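Local coordinates for protein alternansucrase (PDB 6HVG) that belongs to glycosyl hydrolase family 70 and joins a TIM-type barrel domain to choline-binding-type and cell-wall-binding-type repeats, at residues 745-750 with 818-823; 1045-1050 with 1081-1086. All coordinates share one frame; numbering follows the deposited sequence.

Overall arrangement
Contact 1 (745-750 with 818-823) and contact 2 (1045-1050 with 1081-1086) follow one another along the chain: both segments of contact 1 come before those of contact 2 in the sequence. Their centres are about 14 Å apart, and both lie in the parallel barrel sheet of the family 70 domain, where the strand order runs 745-747, 821-825, 1045-1047, 1081-1083. The two therefore cover four consecutive strands. Strands 821-825 and 1045-1047 join them: Val821 packs on Ile1045, and Pro822 O probably accepts a hydrogen bond from Ile1045 N. A salt bridge reaches across strand 1045-1047, from Arg823 NH1 to Glu1083 OE1 at 2.7 Å, linking the guanidinium of contact 1 to the glutamate of contact 2.

Contact 1 of 2, residues 745-750 with 818-823; sequences NYSFVR and KDTVPR
Arg823 reaches Tyr746 and Phe748 through a chain that starts extended, CG anti to the backbone N (chi1 -169°), and then bends at chi3 (67°). The bend brings one face of the guanidinium to Tyr746 CE2, which lies over its centre, 3.7 Å from Arg823 CZ; the two planes are 59° apart, so the groups are not stacked. Arg823 NH2 meanwhile sits over one face of the Phe748 ring, 3.5 Å from CD1 and displaced toward the rim. Two polar contacts hold the group: Arg823 NH1 forms a salt bridge with Glu1083, while NE donates to a water that is bound in turn by Arg750 O.

A second polar cluster surrounds Thr820. Its hydroxyl donates to Asn745 OD1 (2.8 Å), approaching from above the amide's carbonyl plane, and the same OG1 lies 2.7 Å from Ser747 OG. Asn745 ND2 completes the amide's grip by donating to Asp819 O at 3.1 Å. Between these clusters run the parallel backbone bonds Val821 N to Asn745 O, Ser747 N to Val821 O and Arg823 N to Ser747 O; where the pairing ends, a water links Val749 N to Arg823 O. Tyr746 and Val821 share one face of the sheet. The pair forms adjacent strands of the eight-stranded parallel sheet of the TIM-type barrel, with Leu814 of helix 807-814 against Ser747 on the other face.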
ATOM      1  N   ASN A 745      -7.336 -25.821 -11.177  1.00 43.86           N
ATOM      2  CA  ASN A 745      -6.912 -24.431 -11.075  1.00 42.70           C
ATOM      3  C   ASN A 745      -7.089 -23.590 -12.338  1.00 41.70           C
ATOM      4  O   ASN A 745      -7.137 -24.121 -13.432  1.00 39.76           O
ATOM      5  CB  ASN A 745      -5.440 -24.400 -10.709  1.00 42.71           C
ATOM      6  CG  ASN A 745      -4.549 -24.842 -11.851  1.00 44.40           C
ATOM      7  OD1 ASN A 745      -4.001 -24.031 -12.592  1.00 42.22           O
ATOM      8  ND2 ASN A 745      -4.418 -26.140 -12.007  1.00 46.18           N
ATOM      9  N   TYR A 746      -7.153 -22.271 -12.162  1.00 41.50           N
ATOM     10  CA  TYR A 746      -7.009 -21.323 -13.275  1.00 41.49           C
ATOM     11  C   TYR A 746      -5.663 -20.638 -13.187  1.00 42.08           C
ATOM     12  O   TYR A 746      -5.082 -20.576 -12.120  1.00 40.51           O
ATOM     13  CB  TYR A 746      -8.134 -20.295 -13.298  1.00 40.79           C
ATOM     14  CG  TYR A 746      -8.054 -19.170 -12.293  1.00 41.11           C
ATOM     15  CD1 TYR A 746      -8.466 -19.342 -10.979  1.00 42.37           C
ATOM     16  CD2 TYR A 746      -7.598 -17.918 -12.669  1.00 41.40           C
ATOM     17  CE1 TYR A 746      -8.402 -18.297 -10.054  1.00 43.41           C
ATOM     18  CE2 TYR A 746      -7.536 -16.868 -11.769  1.00 41.34           C
ATOM     19  CZ  TYR A 746      -7.950 -17.055 -10.461  1.00 43.04           C
ATOM     20  OH  TYR A 746      -7.895 -15.999  -9.564  1.00 40.78           O
ATOM     21  N   SER A 747      -5.143 -20.168 -14.313  1.00 45.30           N
ATOM     22  CA  SER A 747      -3.815 -19.541 -14.335  1.00 45.50           C
ATOM     23  C   SER A 747      -3.791 -18.401 -15.299  1.00 44.31           C
ATOM     24  O   SER A 747      -4.551 -18.390 -16.260  1.00 46.71           O
ATOM     25  CB  SER A 747      -2.719 -20.567 -14.712  1.00 45.99           C
ATOM     26  OG  SER A 747      -3.040 -21.287 -15.882  1.00 42.17           O
ATOM     27  N   PHE A 748      -2.903 -17.447 -15.056  1.00 45.28           N
ATOM     28  CA  PHE A 748      -2.808 -16.274 -15.917  1.00 47.99           C
ATOM     29  C   PHE A 748      -1.409 -15.720 -15.964  1.00 47.18           C
ATOM     30  O   PHE A 748      -0.589 -16.049 -15.137  1.00 43.01           O
ATOM     31  CB  PHE A 748      -3.769 -15.186 -15.437  1.00 49.69           C
ATOM     32  CG  PHE A 748      -3.569 -14.787 -14.006  1.00 52.58           C
ATOM     33  CD1 PHE A 748      -4.250 -15.438 -12.981  1.00 55.09           C
ATOM     34  CD2 PHE A 748      -2.717 -13.759 -13.680  1.00 54.35           C
ATOM     35  CE1 PHE A 748      -4.075 -15.086 -11.661  1.00 52.26           C
ATOM     36  CE2 PHE A 748      -2.540 -13.392 -12.359  1.00 54.43           C
ATOM     37  CZ  PHE A 748      -3.216 -14.058 -11.351  1.00 54.25           C
ATOM     38  N   VAL A 749      -1.160 -14.876 -16.963  1.00 51.95           N
ATOM     39  CA  VAL A 749       0.095 -14.139 -17.092  1.00 50.10           C
ATOM     40  C   VAL A 749      -0.055 -12.758 -16.475  1.00 49.05           C
ATOM     41  O   VAL A 749       0.823 -12.299 -15.761  1.00 53.32           O
ATOM     42  CB  VAL A 749       0.504 -13.996 -18.560  1.00 51.09           C
ATOM     43  CG1 VAL A 749       1.811 -13.230 -18.681  1.00 50.91           C
ATOM     44  CG2 VAL A 749       0.642 -15.383 -19.196  1.00 53.06           C
ATOM     45  N   ARG A 750      -1.174 -12.099 -16.750  1.00 47.60           N
ATOM     46  CA  ARG A 750      -1.473 -10.789 -16.160  1.00 45.83           C
ATOM     47  C   ARG A 750      -2.928 -10.724 -15.776  1.00 43.56           C
ATOM     48  O   ARG A 750      -3.725 -11.546 -16.207  1.00 44.94           O
ATOM     49  CB  ARG A 750      -1.151  -9.632 -17.137  1.00 47.78           C
ATOM     50  CG  ARG A 750       0.321  -9.527 -17.481  1.00 50.27           C
ATOM     51  CD  ARG A 750       0.744  -8.105 -17.791  1.00 50.78           C
ATOM     52  NE  ARG A 750       0.056  -7.589 -18.970  1.00 49.10           N
ATOM     53  CZ  ARG A 750      -0.639  -6.464 -19.031  1.00 49.92           C
ATOM     54  NH1 ARG A 750      -0.772  -5.666 -17.984  1.00 46.28           N
ATOM     55  NH2 ARG A 750      -1.214  -6.136 -20.171  1.00 54.96           N
ATOM     56  N   LYS A 818      -1.311 -28.532 -19.825  1.00 44.95           N
ATOM     57  CA  LYS A 818      -2.302 -29.464 -19.326  1.00 46.81           C
ATOM     58  C   LYS A 818      -2.658 -29.161 -17.852  1.00 46.98           C
ATOM     59  O   LYS A 818      -1.871 -28.576 -17.103  1.00 48.10           O
ATOM     60  CB  LYS A 818      -1.766 -30.891 -19.447  1.00 49.10           C
ATOM     61  CG  LYS A 818      -2.743 -32.001 -19.087  1.00 50.70           C
ATOM     62  CD  LYS A 818      -2.137 -33.371 -19.350  1.00 51.89           C
ATOM     63  CE  LYS A 818      -2.771 -34.454 -18.493  1.00 54.94           C
ATOM     64  NZ  LYS A 818      -4.229 -34.613 -18.734  1.00 57.42           N
ATOM     65  N   ASP A 819      -3.862 -29.552 -17.455  1.00 47.42           N
ATOM     66  CA  ASP A 819      -4.351 -29.414 -16.083  1.00 46.50           C
ATOM     67  C   ASP A 819      -4.346 -27.953 -15.607  1.00 44.96           C
ATOM     68  O   ASP A 819      -3.728 -27.618 -14.599  1.00 47.04           O
ATOM     69  CB  ASP A 819      -3.555 -30.319 -15.122  1.00 47.36           C
ATOM     70  CG  ASP A 819      -3.902 -31.792 -15.265  1.00 50.40           C
ATOM     71  OD1 ASP A 819      -5.103 -32.118 -15.440  1.00 55.14           O
ATOM     72  OD2 ASP A 819      -2.976 -32.642 -15.175  1.00 52.71           O
ATOM     73  N   THR A 820      -5.034 -27.102 -16.350  1.00 43.39           N
ATOM     74  CA  THR A 820      -5.336 -25.736 -15.924  1.00 43.16           C
ATOM     75  C   THR A 820      -6.490 -25.183 -16.765  1.00 42.13           C
ATOM     76  O   THR A 820      -6.658 -25.600 -17.918  1.00 48.30           O
ATOM     77  CB  THR A 820      -4.107 -24.793 -16.071  1.00 42.74           C
ATOM     78  OG1 THR A 820      -4.319 -23.590 -15.320  1.00 44.23           O
ATOM     79  CG2 THR A 820      -3.855 -24.405 -17.514  1.00 42.65           C
ATOM     80  N   VAL A 821      -7.258 -24.254 -16.202  1.00 37.92           N
ATOM     81  CA  VAL A 821      -8.117 -23.402 -16.995  1.00 37.78           C
ATOM     82  C   VAL A 821      -7.399 -22.077 -17.202  1.00 39.67           C
ATOM     83  O   VAL A 821      -7.298 -21.275 -16.281  1.00 41.25           O
ATOM     84  CB  VAL A 821      -9.446 -23.114 -16.300  1.00 38.73           C
ATOM     85  CG1 VAL A 821     -10.261 -22.126 -17.138  1.00 40.22           C
ATOM     86  CG2 VAL A 821     -10.234 -24.391 -16.016  1.00 37.21           C
ATOM     87  N   PRO A 822      -6.853 -21.836 -18.395  1.00 43.10           N
ATOM     88  CA  PRO A 822      -6.145 -20.560 -18.566  1.00 43.91           C
ATOM     89  C   PRO A 822      -7.080 -19.358 -18.560  1.00 44.78           C
ATOM     90  O   PRO A 822      -8.235 -19.484 -18.934  1.00 47.98           O
ATOM     91  CB  PRO A 822      -5.467 -20.709 -19.921  1.00 44.63           C
ATOM     92  CG  PRO A 822      -6.293 -21.715 -20.636  1.00 45.79           C
ATOM     93  CD  PRO A 822      -6.762 -22.681 -19.590  1.00 44.29           C
ATOM     94  N   ARG A 823      -6.584 -18.218 -18.088  1.00 45.66           N
ATOM     95  CA  ARG A 823      -7.312 -16.968 -18.178  1.00 44.76           C
ATOM     96  C   ARG A 823      -6.539 -15.932 -18.984  1.00 44.07           C
ATOM     97  O   ARG A 823      -5.331 -15.755 -18.797  1.00 42.84           O
ATOM     98  CB  ARG A 823      -7.624 -16.403 -16.808  1.00 45.13           C
ATOM     99  CG  ARG A 823      -8.602 -15.241 -16.897  1.00 48.41           C
ATOM    100  CD  ARG A 823      -9.054 -14.768 -15.527  1.00 50.45           C
ATOM    101  NE  ARG A 823      -7.952 -14.177 -14.797  1.00 52.10           N
ATOM    102  CZ  ARG A 823      -8.053 -13.644 -13.594  1.00 56.01           C
ATOM    103  NH1 ARG A 823      -9.228 -13.610 -12.982  1.00 59.78           N
ATOM    104  NH2 ARG A 823      -6.962 -13.148 -13.012  1.00 58.84           N
TER
HETATM  105  O   HOH W   1      -3.201 -13.876 -18.667  1.00 46.37           O
HETATM  106  O   HOH W   2      -6.011 -12.955 -16.249  1.00 50.47           O

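Contact 2 of 2, residues 1045-1050 with 1081-1086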
ATOM      1  N   ILE A1045     -11.134 -18.846 -19.657  1.00 39.61           N
ATOM      2  CA  ILE A1045     -11.790 -17.668 -19.098  1.00 39.70           C
ATOM      3  C   ILE A1045     -11.185 -16.428 -19.715  1.00 39.80           C
ATOM      4  O   ILE A1045      -9.980 -16.362 -19.907  1.00 43.52           O
ATOM      5  CB  ILE A1045     -11.599 -17.576 -17.579  1.00 38.98           C
ATOM      6  CG1 ILE A1045     -12.102 -18.844 -16.897  1.00 40.53           C
ATOM      7  CG2 ILE A1045     -12.358 -16.387 -17.021  1.00 37.94           C
ATOM      8  CD1 ILE A1045     -11.675 -18.963 -15.464  1.00 39.58           C
ATOM      9  N   TYR A1046     -12.016 -15.458 -20.029  1.00 39.94           N
ATOM     10  CA  TYR A1046     -11.535 -14.191 -20.520  1.00 43.81           C
ATOM     11  C   TYR A1046     -11.882 -13.160 -19.484  1.00 46.11           C
ATOM     12  O   TYR A1046     -13.060 -12.943 -19.184  1.00 43.54           O
ATOM     13  CB  TYR A1046     -12.195 -13.853 -21.840  1.00 45.67           C
ATOM     14  CG  TYR A1046     -11.810 -12.539 -22.458  1.00 46.71           C
ATOM     15  CD1 TYR A1046     -10.539 -12.330 -22.954  1.00 48.61           C
ATOM     16  CD2 TYR A1046     -12.731 -11.517 -22.581  1.00 49.56           C
ATOM     17  CE1 TYR A1046     -10.184 -11.131 -23.545  1.00 49.04           C
ATOM     18  CE2 TYR A1046     -12.389 -10.318 -23.181  1.00 52.70           C
ATOM     19  CZ  TYR A1046     -11.111 -10.129 -23.656  1.00 50.84           C
ATOM     20  OH  TYR A1046     -10.785  -8.933 -24.245  1.00 53.69           O
ATOM     21  N   GLU A1047     -10.848 -12.554 -18.913  1.00 48.08           N
ATOM     22  CA  GLU A1047     -11.037 -11.464 -17.978  1.00 47.95           C
ATOM     23  C   GLU A1047     -11.128 -10.228 -18.820  1.00 46.12           C
ATOM     24  O   GLU A1047     -10.102  -9.720 -19.292  1.00 47.37           O
ATOM     25  CB  GLU A1047      -9.834 -11.408 -17.081  1.00 50.48           C
ATOM     26  CG  GLU A1047      -9.957 -10.383 -15.977  1.00 55.96           C
ATOM     27  CD  GLU A1047      -8.632 -10.183 -15.273  1.00 56.87           C
ATOM     28  OE1 GLU A1047      -7.596 -10.391 -15.923  1.00 55.07           O
ATOM     29  OE2 GLU A1047      -8.625  -9.846 -14.080  1.00 61.17           O
ATOM     30  N   GLY A1048     -12.347  -9.742 -19.031  1.00 45.60           N
ATOM     31  CA  GLY A1048     -12.619  -8.787 -20.120  1.00 48.47           C
ATOM     32  C   GLY A1048     -12.862  -7.337 -19.706  1.00 48.02           C
ATOM     33  O   GLY A1048     -13.898  -6.791 -20.013  1.00 50.03           O
ATOM     34  N   PHE A1049     -11.937  -6.749 -18.967  1.00 47.29           N
ATOM     35  CA  PHE A1049     -12.022  -5.378 -18.590  1.00 45.73           C
ATOM     36  C   PHE A1049     -10.676  -5.013 -18.077  1.00 44.62           C
ATOM     37  O   PHE A1049      -9.864  -5.864 -17.763  1.00 41.28           O
ATOM     38  CB  PHE A1049     -13.073  -5.163 -17.496  1.00 49.13           C
ATOM     39  CG  PHE A1049     -12.689  -5.724 -16.168  1.00 51.44           C
ATOM     40  CD1 PHE A1049     -12.846  -7.074 -15.893  1.00 50.22           C
ATOM     41  CD2 PHE A1049     -12.183  -4.884 -15.170  1.00 49.54           C
ATOM     42  CE1 PHE A1049     -12.482  -7.595 -14.671  1.00 52.05           C
ATOM     43  CE2 PHE A1049     -11.858  -5.395 -13.951  1.00 50.96           C
ATOM     44  CZ  PHE A1049     -11.996  -6.752 -13.691  1.00 54.28           C
ATOM     45  N   SER A1050     -10.452  -3.718 -17.998  1.00 51.47           N
ATOM     46  CA  SER A1050      -9.253  -3.149 -17.397  1.00 51.37           C
ATOM     47  C   SER A1050      -9.694  -2.051 -16.449  1.00 50.89           C
ATOM     48  O   SER A1050     -10.641  -1.319 -16.754  1.00 49.31           O
ATOM     49  CB  SER A1050      -8.398  -2.568 -18.488  1.00 51.79           C
ATOM     50  OG  SER A1050      -7.524  -1.581 -17.990  1.00 55.23           O
ATOM     51  N   SER A1081     -16.034 -19.047 -20.677  1.00 45.76           N
ATOM     52  CA  SER A1081     -16.581 -18.129 -19.658  1.00 44.42           C
ATOM     53  C   SER A1081     -16.008 -16.711 -19.733  1.00 42.92           C
ATOM     54  O   SER A1081     -14.810 -16.522 -19.865  1.00 45.51           O
ATOM     55  CB  SER A1081     -16.359 -18.678 -18.262  1.00 46.35           C
ATOM     56  OG  SER A1081     -17.148 -17.952 -17.331  1.00 47.06           O
ATOM     57  N   PHE A1082     -16.885 -15.720 -19.640  1.00 43.59           N
ATOM     58  CA  PHE A1082     -16.521 -14.318 -19.748  1.00 43.33           C
ATOM     59  C   PHE A1082     -16.553 -13.689 -18.364  1.00 44.80           C
ATOM     60  O   PHE A1082     -17.614 -13.571 -17.745  1.00 48.49           O
ATOM     61  CB  PHE A1082     -17.495 -13.584 -20.651  1.00 44.15           C
ATOM     62  CG  PHE A1082     -16.933 -12.307 -21.242  1.00 46.53           C
ATOM     63  CD1 PHE A1082     -16.824 -11.158 -20.472  1.00 46.11           C
ATOM     64  CD2 PHE A1082     -16.529 -12.258 -22.566  1.00 45.58           C
ATOM     65  CE1 PHE A1082     -16.313 -10.004 -21.016  1.00 48.07           C
ATOM     66  CE2 PHE A1082     -16.025 -11.101 -23.116  1.00 47.25           C
ATOM     67  CZ  PHE A1082     -15.920  -9.974 -22.346  1.00 48.60           C
ATOM     68  N   GLU A1083     -15.387 -13.317 -17.857  1.00 44.63           N
ATOM     69  CA  GLU A1083     -15.308 -12.656 -16.560  1.00 44.75           C
ATOM     70  C   GLU A1083     -15.513 -11.188 -16.799  1.00 42.71           C
ATOM     71  O   GLU A1083     -14.647 -10.515 -17.353  1.00 41.03           O
ATOM     72  CB  GLU A1083     -13.966 -12.918 -15.872  1.00 46.88           C
ATOM     73  CG  GLU A1083     -13.938 -12.520 -14.415  1.00 48.74           C
ATOM     74  CD  GLU A1083     -12.525 -12.388 -13.863  1.00 53.49           C
ATOM     75  OE1 GLU A1083     -11.685 -13.278 -14.133  1.00 54.75           O
ATOM     76  OE2 GLU A1083     -12.249 -11.372 -13.168  1.00 54.28           O
ATOM     77  N   LEU A1084     -16.691 -10.705 -16.406  1.00 44.92           N
ATOM     78  CA  LEU A1084     -17.065  -9.289 -16.530  1.00 45.00           C
ATOM     79  C   LEU A1084     -16.594  -8.528 -15.306  1.00 43.78           C
ATOM     80  O   LEU A1084     -16.562  -9.073 -14.212  1.00 42.50           O
ATOM     81  CB  LEU A1084     -18.586  -9.141 -16.637  1.00 45.69           C
ATOM     82  CG  LEU A1084     -19.238  -9.663 -17.912  1.00 49.02           C
ATOM     83  CD1 LEU A1084     -20.562 -10.308 -17.623  1.00 51.58           C
ATOM     84  CD2 LEU A1084     -19.424  -8.558 -18.933  1.00 52.93           C
ATOM     85  N   ALA A1085     -16.285  -7.254 -15.492  1.00 46.24           N
ATOM     86  CA  ALA A1085     -15.953  -6.373 -14.388  1.00 46.58           C
ATOM     87  C   ALA A1085     -17.085  -6.363 -13.355  1.00 45.05           C
ATOM     88  O   ALA A1085     -18.215  -6.767 -13.664  1.00 42.51           O
ATOM     89  CB  ALA A1085     -15.718  -4.970 -14.897  1.00 47.37           C
ATOM     90  N   PRO A1086     -16.777  -5.941 -12.113  1.00 44.06           N
ATOM     91  CA  PRO A1086     -17.820  -5.768 -11.109  1.00 44.96           C
ATOM     92  C   PRO A1086     -18.754  -4.654 -11.526  1.00 47.60           C
ATOM     93  O   PRO A1086     -18.297  -3.545 -11.838  1.00 49.20           O
ATOM     94  CB  PRO A1086     -17.047  -5.369  -9.859  1.00 45.30           C
ATOM     95  CG  PRO A1086     -15.767  -4.793 -10.379  1.00 45.47           C
ATOM     96  CD  PRO A1086     -15.448  -5.650 -11.563  1.00 44.54           C
TER
HETATM   97  O   HOH W   3     -16.601  -6.559 -18.348  1.00 58.65           O
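The ring of Phe1082 receives the edge of Tyr1046 over one face, an offset edge-to-face pair with centroids 5.1 Å apart and planes at 66°. Tyr1046 CD2 makes the approach, 3.4 Å from Phe1082 CE2. Both rings also meet Phe1074, which stacks on Tyr1046 and joins Phe1082 edge to face. The Phe1049 ring carries the methyl of Ala1085 on one face, a CH-pi contact with CB 3.6 Å from the ring centroid, while Glu1083 OE2 lies at its edge, 4.1 Å from CE1. With CG between the backbone N and the carbonyl carbon (chi1 70°), Phe1049 is turned onto the 1081-1086 segment.

Tyr1046 N donates to Ser1081 O, Glu1083 N to Tyr1046 O, and Gly1048 N to Glu1083 O (3.0 Å, nearly straight at 176°). Beyond them a water bridges Gly1048 O and Ala1085 N, carrying the link past the last direct bond. On the face shared with Ile1045, the side chains of Glu1047 and Glu1083 run alongside each other, their OE2 atoms 4.0 Å apart. Each has a partner elsewhere: His752 ND1 for Glu1047 OE2, and Arg823 for Glu1083 OE1.

The two strands and helix 1063-1075 form a beta-alpha-beta unit of the barrel. That helix supplies Phe1074 and packs Ile1067 against Phe1082 and Leu1084, while strands 821-825 and 1151-1156 flank the pair, the former beside 1045-1047 and the latter beside 1081-1083.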